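Local structure of 4-oxalocrotonate decarboxylase NahK (Pseudomonas putida, 5D2K) at residues Ile113-Ser118 against Leu190-Glu195; Asp140-Thr145 against Gln259-Val264; Pro144-Ile149 against Arg172-Gly177. The protein catalyses the metal-assisted decarboxylation of 2-oxohex-3-enedioate (4-oxalocrotonate) to 2-oxopent-4-enoate, a step in the breakdown of naphthalene. The protein carries 1 engineered substitution. All blocks are in the same frame, centred on the assembly; numbering follows the deposited sequence. Where two conformers were deposited one is given.

Interaction 1 (Ile113-Ser118 against Leu190-Glu195). With MG (magnesium ion), chain C; OOG (2-oxoadipic acid), chain D.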
loop_
_atom_site.group_PDB
_atom_site.type_symbol
_atom_site.label_atom_id
_atom_site.label_comp_id
_atom_site.label_asym_id
_atom_site.label_seq_id
_atom_site.Cartn_x
_atom_site.Cartn_y
_atom_site.Cartn_z
ATOM N N ILE A 113 7.539 8.625 0.650
ATOM C CA ILE A 113 6.938 8.034 1.846
ATOM C C ILE A 113 5.537 8.571 2.101
ATOM O O ILE A 113 5.224 9.710 1.758
ATOM C CB ILE A 113 7.777 8.250 3.124
ATOM C CG1 ILE A 113 8.018 9.741 3.381
ATOM C CG2 ILE A 113 9.087 7.473 3.048
ATOM C CD1 ILE A 113 8.431 10.022 4.815
ATOM N N GLU A 114 4.718 7.715 2.709
ATOM C CA GLU A 114 3.334 8.011 3.100
ATOM C C GLU A 114 3.127 7.605 4.550
ATOM O O GLU A 114 3.593 6.547 4.975
ATOM C CB GLU A 114 2.319 7.229 2.238
ATOM C CG GLU A 114 2.496 7.316 0.741
ATOM C CD GLU A 114 1.524 6.419 -0.030
ATOM O OE1 GLU A 114 1.355 5.228 0.316
ATOM O OE2 GLU A 114 0.940 6.904 -1.010
ATOM N N ALA A 115 2.396 8.412 5.316
ATOM C CA ALA A 115 2.031 8.000 6.671
ATOM C C ALA A 115 0.679 7.296 6.695
ATOM O O ALA A 115 -0.300 7.800 6.148
ATOM C CB ALA A 115 2.013 9.202 7.601
ATOM N N GLU A 116 0.631 6.118 7.318
ATOM C CA GLU A 116 -0.600 5.313 7.337
ATOM C C GLU A 116 -0.867 4.706 8.702
ATOM O O GLU A 116 -0.001 4.703 9.578
ATOM C CB GLU A 116 -0.535 4.183 6.287
ATOM C CG GLU A 116 -0.003 4.657 4.935
ATOM C CD GLU A 116 -0.339 3.775 3.751
ATOM O OE1 GLU A 116 -1.180 2.860 3.856
ATOM O OE2 GLU A 116 0.234 4.037 2.679
ATOM N N ILE A 117 -2.079 4.195 8.883
ATOM C CA ILE A 117 -2.344 3.368 10.046
ATOM C C ILE A 117 -2.752 1.980 9.546
ATOM O O ILE A 117 -3.551 1.827 8.605
ATOM C CB ILE A 117 -3.410 4.009 10.995
ATOM C CG1 ILE A 117 -3.507 3.233 12.317
ATOM C CG2 ILE A 117 -4.755 4.125 10.326
ATOM C CD1 ILE A 117 -2.227 3.287 13.184
ATOM N N SER A 118 -2.122 0.966 10.126
ATOM C CA SER A 118 -2.416 -0.408 9.747
ATOM C C SER A 118 -3.184 -1.121 10.835
ATOM O O SER A 118 -3.174 -0.702 11.995
ATOM C CB SER A 118 -1.132 -1.186 9.461
ATOM O OG SER A 118 -0.380 -0.549 8.458
ATOM N N LEU A 190 -7.341 10.172 14.841
ATOM C CA LEU A 190 -5.901 9.979 15.009
ATOM C C LEU A 190 -5.113 10.992 14.201
ATOM O O LEU A 190 -5.202 10.999 12.981
ATOM C CB LEU A 190 -5.507 8.563 14.580
ATOM C CG LEU A 190 -4.019 8.219 14.674
ATOM C CD1 LEU A 190 -3.553 8.229 16.120
ATOM C CD2 LEU A 190 -3.766 6.858 14.031
ATOM N N GLY A 191 -4.368 11.862 14.877
ATOM C CA GLY A 191 -3.539 12.833 14.183
ATOM C C GLY A 191 -2.173 12.273 13.840
ATOM O O GLY A 191 -1.577 11.538 14.628
ATOM N N VAL A 192 -1.687 12.609 12.646
ATOM C CA VAL A 192 -0.399 12.132 12.168
ATOM C C VAL A 192 0.436 13.299 11.635
ATOM O O VAL A 192 -0.055 14.093 10.839
ATOM C CB VAL A 192 -0.596 11.064 11.077
ATOM C CG1 VAL A 192 0.713 10.457 10.698
ATOM C CG2 VAL A 192 -1.551 9.972 11.559
ATOM N N VAL A 193 1.687 13.407 12.084
ATOM C CA VAL A 193 2.565 14.494 11.660
ATOM C C VAL A 193 3.839 13.914 11.068
ATOM O O VAL A 193 4.591 13.246 11.779
ATOM C CB VAL A 193 2.928 15.423 12.837
ATOM C CG1 VAL A 193 3.876 16.538 12.378
ATOM C CG2 VAL A 193 1.670 16.013 13.468
ATOM N N MET A 194 4.079 14.187 9.785
ATOM C CA MET A 194 5.270 13.700 9.083
ATOM C C MET A 194 6.364 14.758 9.108
ATOM O O MET A 194 6.157 15.886 8.644
ATOM C CB MET A 194 4.934 13.326 7.641
ATOM C CG MET A 194 6.125 12.853 6.795
ATOM S SD MET A 194 5.712 12.726 5.034
ATOM C CE MET A 194 4.547 11.363 5.029
ATOM N N GLU A 195 7.518 14.388 9.652
ATOM C CA GLU A 195 8.694 15.257 9.659
ATOM C C GLU A 195 9.769 14.680 8.742
ATOM O O GLU A 195 9.982 13.474 8.709
ATOM C CB GLU A 195 9.235 15.421 11.079
ATOM C CG GLU A 195 8.213 16.015 12.057
ATOM C CD GLU A 195 8.731 16.124 13.478
ATOM O OE1 GLU A 195 9.851 15.643 13.758
ATOM O OE2 GLU A 195 8.013 16.697 14.332
HETATM MG MG MG C . 0.123 3.573 0.724
HETATM C C2 OOG D . -0.087 4.195 -5.621
HETATM C C3 OOG D . 0.008 3.765 -4.167
HETATM C C4 OOG D . -1.139 4.338 -3.361
HETATM C C6 OOG D . -1.704 4.977 -0.897
HETATM O O4 OOG D . -1.529 4.795 0.331
HETATM O O3 OOG D . -2.491 5.867 -1.308
HETATM C C5 OOG D . -0.941 4.121 -1.877
HETATM C C1 OOG D . 0.788 5.409 -5.862
HETATM O O1 OOG D . 1.773 5.350 -6.655
HETATM O O2 OOG D . 0.519 6.487 -5.269
HETATM O O5 OOG D . -0.190 3.282 -1.430
HETATM O O HOH W 1 -1.232 2.073 1.252
#

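Interaction 2 (Asp140-Thr145 against Gln259-Val264)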
loop_
_atom_site.group_PDB
_atom_site.type_symbol
_atom_site.label_atom_id
_atom_site.label_comp_id
_atom_site.label_asym_id
_atom_site.label_seq_id
_atom_site.Cartn_x
_atom_site.Cartn_y
_atom_site.Cartn_z
ATOM N N ASP A 140 -7.771 -6.839 15.595
ATOM C CA ASP A 140 -7.009 -7.269 16.769
ATOM C C ASP A 140 -6.294 -6.076 17.388
ATOM O O ASP A 140 -6.501 -5.754 18.558
ATOM C CB ASP A 140 -6.010 -8.362 16.349
ATOM C CG ASP A 140 -5.504 -9.197 17.512
ATOM O OD1 ASP A 140 -5.743 -8.822 18.675
ATOM O OD2 ASP A 140 -4.861 -10.234 17.238
ATOM N N TYR A 141 -5.468 -5.406 16.596
ATOM C CA TYR A 141 -4.764 -4.217 17.073
ATOM C C TYR A 141 -4.336 -3.346 15.890
ATOM O O TYR A 141 -4.506 -3.725 14.724
ATOM C CB TYR A 141 -3.556 -4.608 17.939
ATOM C CG TYR A 141 -2.565 -5.548 17.279
ATOM C CD1 TYR A 141 -2.767 -6.928 17.292
ATOM C CD2 TYR A 141 -1.419 -5.059 16.669
ATOM C CE1 TYR A 141 -1.861 -7.795 16.692
ATOM C CE2 TYR A 141 -0.501 -5.916 16.065
ATOM C CZ TYR A 141 -0.732 -7.279 16.083
ATOM O OH TYR A 141 0.176 -8.124 15.485
ATOM N N VAL A 142 -3.805 -2.169 16.198
ATOM C CA VAL A 142 -3.421 -1.203 15.175
ATOM C C VAL A 142 -1.909 -0.965 15.219
ATOM O O VAL A 142 -1.294 -1.127 16.275
ATOM C CB VAL A 142 -4.187 0.119 15.351
ATOM C CG1 VAL A 142 -5.685 -0.172 15.514
ATOM C CG2 VAL A 142 -3.647 0.896 16.542
ATOM N N ILE A 143 -1.331 -0.614 14.067
ATOM C CA ILE A 143 0.114 -0.444 13.914
ATOM C C ILE A 143 0.461 0.803 13.106
ATOM O O ILE A 143 0.169 0.856 11.913
ATOM C CB ILE A 143 0.748 -1.660 13.204
ATOM C CG1 ILE A 143 0.539 -2.938 14.024
ATOM C CG2 ILE A 143 2.229 -1.427 12.939
ATOM C CD1 ILE A 143 1.027 -4.180 13.310
ATOM N N PRO A 144 1.090 1.807 13.751
ATOM C CA PRO A 144 1.600 2.951 12.977
ATOM C C PRO A 144 2.564 2.466 11.901
ATOM O O PRO A 144 3.460 1.682 12.212
ATOM C CB PRO A 144 2.314 3.796 14.032
ATOM C CG PRO A 144 1.529 3.523 15.296
ATOM C CD PRO A 144 1.244 2.018 15.202
ATOM N N THR A 145 2.351 2.883 10.654
ATOM C CA THR A 145 3.123 2.353 9.532
ATOM C C THR A 145 3.410 3.438 8.503
ATOM O O THR A 145 2.495 4.140 8.068
ATOM C CB THR A 145 2.374 1.202 8.811
ATOM O OG1 THR A 145 1.972 0.206 9.754
ATOM C CG2 THR A 145 3.253 0.545 7.744
ATOM N N GLN A 259 -0.434 10.611 17.109
ATOM C CA GLN A 259 -1.080 11.088 18.331
ATOM C C GLN A 259 -1.332 9.961 19.336
ATOM O O GLN A 259 -2.089 9.025 19.061
ATOM C CB GLN A 259 -2.383 11.786 17.963
ATOM C CG GLN A 259 -3.111 12.393 19.146
ATOM C CD GLN A 259 -4.541 12.699 18.815
ATOM O OE1 GLN A 259 -5.067 12.225 17.810
ATOM N NE2 GLN A 259 -5.196 13.485 19.668
ATOM N N GLY A 260 -0.653 10.040 20.483
ATOM C CA GLY A 260 -0.815 9.057 21.544
ATOM C C GLY A 260 -0.190 7.691 21.308
ATOM O O GLY A 260 -0.334 6.787 22.137
ATOM N N LEU A 261 0.499 7.530 20.182
ATOM C CA LEU A 261 1.068 6.235 19.806
ATOM C C LEU A 261 2.546 6.322 19.436
ATOM O O LEU A 261 3.057 5.468 18.717
ATOM C CB LEU A 261 0.297 5.626 18.626
ATOM C CG LEU A 261 -1.173 5.269 18.853
ATOM C CD1 LEU A 261 -1.774 4.761 17.540
ATOM C CD2 LEU A 261 -1.323 4.241 19.961
ATOM N N GLY A 262 3.239 7.343 19.922
ATOM C CA GLY A 262 4.671 7.422 19.670
ATOM C C GLY A 262 5.003 7.816 18.241
ATOM O O GLY A 262 4.265 8.563 17.602
ATOM N N SER A 263 6.120 7.311 17.728
ATOM C CA SER A 263 6.573 7.720 16.409
ATOM C C SER A 263 7.231 6.579 15.656
ATOM O O SER A 263 7.698 5.622 16.259
ATOM C CB SER A 263 7.556 8.894 16.510
ATOM O OG SER A 263 8.699 8.530 17.263
ATOM N N VAL A 264 7.242 6.707 14.331
ATOM C CA VAL A 264 7.932 5.794 13.423
ATOM C C VAL A 264 9.055 6.560 12.742
ATOM O O VAL A 264 8.831 7.660 12.238
ATOM C CB VAL A 264 6.972 5.224 12.347
ATOM C CG1 VAL A 264 7.700 4.244 11.430
ATOM C CG2 VAL A 264 5.760 4.570 13.001
#

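Interaction 3 (Pro144-Ile149 against Arg172-Gly177). With MG (magnesium ion), chain C; OOG (2-oxoadipic acid), chain D.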
loop_
_atom_site.group_PDB
_atom_site.type_symbol
_atom_site.label_atom_id
_atom_site.label_comp_id
_atom_site.label_asym_id
_atom_site.label_seq_id
_atom_site.Cartn_x
_atom_site.Cartn_y
_atom_site.Cartn_z
ATOM N N PRO A 144 1.090 1.807 13.751
ATOM C CA PRO A 144 1.600 2.951 12.977
ATOM C C PRO A 144 2.564 2.466 11.901
ATOM O O PRO A 144 3.460 1.682 12.212
ATOM C CB PRO A 144 2.314 3.796 14.032
ATOM C CG PRO A 144 1.529 3.523 15.296
ATOM C CD PRO A 144 1.244 2.018 15.202
ATOM N N THR A 145 2.351 2.883 10.654
ATOM C CA THR A 145 3.123 2.353 9.532
ATOM C C THR A 145 3.410 3.438 8.503
ATOM O O THR A 145 2.495 4.140 8.068
ATOM C CB THR A 145 2.374 1.202 8.811
ATOM O OG1 THR A 145 1.972 0.206 9.754
ATOM C CG2 THR A 145 3.253 0.545 7.744
ATOM N N VAL A 146 4.674 3.557 8.102
ATOM C CA VAL A 146 5.061 4.441 7.012
ATOM C C VAL A 146 5.322 3.604 5.767
ATOM O O VAL A 146 6.134 2.673 5.814
ATOM C CB VAL A 146 6.328 5.255 7.371
ATOM C CG1 VAL A 146 6.790 6.115 6.184
ATOM C CG2 VAL A 146 6.047 6.145 8.571
ATOM N N GLU A 147 4.617 3.880 4.672
ATOM C CA GLU A 147 4.904 3.170 3.432
ATOM C C GLU A 147 5.966 3.894 2.637
ATOM O O GLU A 147 5.997 5.112 2.613
ATOM C CB GLU A 147 3.665 3.009 2.545
ATOM C CG GLU A 147 3.872 1.858 1.543
ATOM C CD GLU A 147 2.681 1.548 0.643
ATOM O OE1 GLU A 147 1.670 2.281 0.663
ATOM O OE2 GLU A 147 2.780 0.554 -0.110
ATOM N N VAL A 148 6.834 3.128 1.987
ATOM C CA VAL A 148 7.677 3.663 0.925
ATOM C C VAL A 148 7.077 3.187 -0.380
ATOM O O VAL A 148 7.052 1.977 -0.636
ATOM C CB VAL A 148 9.140 3.209 1.034
ATOM C CG1 VAL A 148 9.984 3.910 -0.047
ATOM C CG2 VAL A 148 9.693 3.508 2.423
ATOM N N ILE A 149 6.568 4.117 -1.188
ATOM C CA ILE A 149 6.052 3.744 -2.502
ATOM C C ILE A 149 7.046 4.132 -3.574
ATOM O O ILE A 149 7.841 5.057 -3.400
ATOM C CB ILE A 149 4.683 4.374 -2.806
ATOM C CG1 ILE A 149 4.721 5.889 -2.618
ATOM C CG2 ILE A 149 3.587 3.703 -1.966
ATOM C CD1 ILE A 149 3.468 6.595 -3.164
ATOM N N ARG A 172 8.382 -0.877 0.097
ATOM C CA ARG A 172 8.814 -1.040 1.492
ATOM C C ARG A 172 7.735 -0.554 2.435
ATOM O O ARG A 172 6.899 0.259 2.049
ATOM C CB ARG A 172 10.096 -0.255 1.814
ATOM C CG ARG A 172 11.321 -0.563 0.932
ATOM C CD ARG A 172 11.994 -1.884 1.294
ATOM N NE ARG A 172 13.204 -2.078 0.481
ATOM C CZ ARG A 172 13.233 -2.698 -0.693
ATOM N NH1 ARG A 172 12.124 -3.213 -1.218
ATOM N NH2 ARG A 172 14.383 -2.799 -1.355
ATOM N N PHE A 173 7.766 -1.044 3.671
ATOM C CA PHE A 173 6.933 -0.454 4.714
ATOM C C PHE A 173 7.661 -0.551 6.045
ATOM O O PHE A 173 8.405 -1.498 6.298
ATOM C CB PHE A 173 5.544 -1.117 4.773
ATOM C CG PHE A 173 5.548 -2.550 5.237
ATOM C CD1 PHE A 173 5.729 -3.599 4.335
ATOM C CD2 PHE A 173 5.348 -2.858 6.578
ATOM C CE1 PHE A 173 5.726 -4.921 4.774
ATOM C CE2 PHE A 173 5.342 -4.172 7.021
ATOM C CZ PHE A 173 5.530 -5.209 6.125
ATOM N N ILE A 174 7.444 0.462 6.880
ATOM C CA ILE A 174 8.129 0.599 8.168
ATOM C C ILE A 174 7.105 0.657 9.300
ATOM O O ILE A 174 6.313 1.595 9.361
ATOM C CB ILE A 174 8.994 1.888 8.222
ATOM C CG1 ILE A 174 9.824 2.062 6.944
ATOM C CG2 ILE A 174 9.877 1.895 9.474
ATOM C CD1 ILE A 174 10.073 3.525 6.540
ATOM N N THR A 175 7.108 -0.327 10.194
ATOM C CA THR A 175 6.191 -0.298 11.334
ATOM C C THR A 175 6.907 0.277 12.546
ATOM O O THR A 175 8.136 0.168 12.671
ATOM C CB THR A 175 5.638 -1.693 11.693
ATOM O OG1 THR A 175 6.716 -2.566 12.052
ATOM C CG2 THR A 175 4.849 -2.289 10.525
ATOM N N GLY A 176 6.160 0.910 13.440
ATOM C CA GLY A 176 6.782 1.452 14.629
ATOM C C GLY A 176 5.780 2.029 15.601
ATOM O O GLY A 176 4.589 1.732 15.519
ATOM N N GLY A 177 6.276 2.846 16.525
ATOM C CA GLY A 177 5.451 3.440 17.561
ATOM C C GLY A 177 4.785 2.397 18.441
ATOM O O GLY A 177 5.295 1.293 18.622
HETATM MG MG MG C . 0.123 3.573 0.724
HETATM C C2 OOG D . -0.087 4.195 -5.621
HETATM C C3 OOG D . 0.008 3.765 -4.167
HETATM C C4 OOG D . -1.139 4.338 -3.361
HETATM C C6 OOG D . -1.704 4.977 -0.897
HETATM O O4 OOG D . -1.529 4.795 0.331
HETATM O O3 OOG D . -2.491 5.867 -1.308
HETATM C C5 OOG D . -0.941 4.121 -1.877
HETATM C C1 OOG D . 0.788 5.409 -5.862
HETATM O O1 OOG D . 1.773 5.350 -6.655
HETATM O O2 OOG D . 0.519 6.487 -5.269
HETATM O O5 OOG D . -0.190 3.282 -1.430
HETATM O O HOH W 2 5.085 -0.845 0.037
HETATM O O HOH W 1 -1.232 2.073 1.252
#

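Interaction 1 (Ile113-Ser118 against Leu190-Glu195)
Two β-sheets meet face to face where the I113, A115 and I117 side of the metal-bearing strand packs on V192 and M194 of a second sheet and on L190 just before that strand. M194 buries the most surface in this contact. CG is anti to the backbone N (chi1 178°) and the chain bends only at chi3 (-68°), which turns CE in against the backbone of strand 113-118, 3.7 Å from A115 N; M194 SD is 3.8 Å from I113 CD1, the two side chains crossing obliquely. With SD and CE removed by an alanine here, I113 CD1 would probably be left without its thioether neighbour and a gap would open beside the A115 peptide. Both strands belong to the fumarylacetoacetate hydrolase C-terminal fold; their short segments run nearly antiparallel, at 155° and 8.3 Å apart, too far for backbone pairing. Strand alternation sends E114 and E116 to the other face, that of the active site. There E114 OE1 binds the magnesium ion at 2.1 Å and E116 OE2 at 2.0 Å, while E114 OE2 forms a salt bridge to K77. Back in the interface, I117 CD1 and CG1 both lie 4.0 Å from L190 CD2, this one methyl of the leucine touching the isoleucine.

Interaction 2 (Asp140-Thr145 against Gln259-Val264)
P144 presents successive atoms of its ring to V264 and L261. Starting at the base, P144 CB lies 3.7 Å from V264 CG2, the closest approach of the contact. One bond on, P144 CG leaves the valine and comes to L261, 4.1 Å from L261 CB and only slightly further from L261 CD1, the two side chains crossing at about a right angle. The ring thus spans two residues that are three apart in sequence. V264 CG2 can serve both the ring and the backbone behind it, because it stands beside its own backbone N while CG1 takes the anti position (chi1 -178°); V264 CG2 is 3.8 Å from P144 O. L261 CD1 also comes near V142 CG2, a looser approach of 4.4 Å. Segment 259-264 is the turn and return strand of a β-hairpin whose first arm is strand 253-258, and L261 with G262 forms a classic bulge opposite Y258. Y258 itself touches P144 and V264, so the proline sits among hairpin side chains of both arms. The touching parts of the two segments run only 25° apart in direction, but strands 139-149 and 263-268 belong to different sheets, and the segments meet through apolar side chains. On the other side of strand 139-149, T145 OG1 donates to I143 O at 2.9 Å, coming from above the carbonyl plane, and is also hydrogen-bonded to S118 OG.

Interaction 3 (Pro144-Ile149 against Arg172-Gly177)
R172 O is gripped by two donors: V148 N at 2.9 Å, standing well above the carbonyl plane, and water 2, also at 2.9 Å. The same water donates to E147 OE2 at 2.7 Å, joining the carboxylate to the neighbouring strand. Strands 144-149 and 172-175 are adjacent and antiparallel, with V146-I174 and V148-R172 as hydrogen-bonded pairs and T145-T175 and E147-F173 as non-hydrogen-bonded ones. V146 and I174 exchange two bonds of 2.8 Å, V146 N to I174 O and I174 N to V146 O; beyond the strand proper, G176 N donates to P144 O. On the face away from the metal, I174 CD1 lies beside V146 CG1 and reaches obliquely to V148 CG2 at 4.1 Å, while the aliphatic base of R172 packs on V148 before its chain bends off. On the opposite face E147 extends with CG anti to the backbone N (chi1 -159°), E147 CG lying 3.5 Å from R172 O, and E147 OE1 binds the magnesium ion at 2.0 Å. E147 OE2 forms a salt bridge to K69. E114, E116, a water and the 2-oxoadipate complete six-fold coordination. The metal takes one carboxylate oxygen, O4, and the keto oxygen, O5, of the ligand, and such chelation would probably draw electrons from the keto group, consistent with metal-assisted decarboxylation.

Overall arrangement
Strand 139-149 ties the three contacts together: interactions 2 and 3 share P144 and T145 on it, and strand 112-121 of interaction 1 is its neighbour in the sheet. E116 N to T145 O and S118 O to I143 N, each 2.8 Å, are probable hydrogen bonds across that pair. Interactions 1 and 3 converge on the active site, giving the magnesium ion all three of its glutamates and lining part of the 2-oxoadipate pocket. Interactions 1 and 2 both set this sheet against the second one. V264 bridges to interaction 3, its CG1 lying 3.6 Å from I174 O. The contact centres are only about 9 to 10 Å apart.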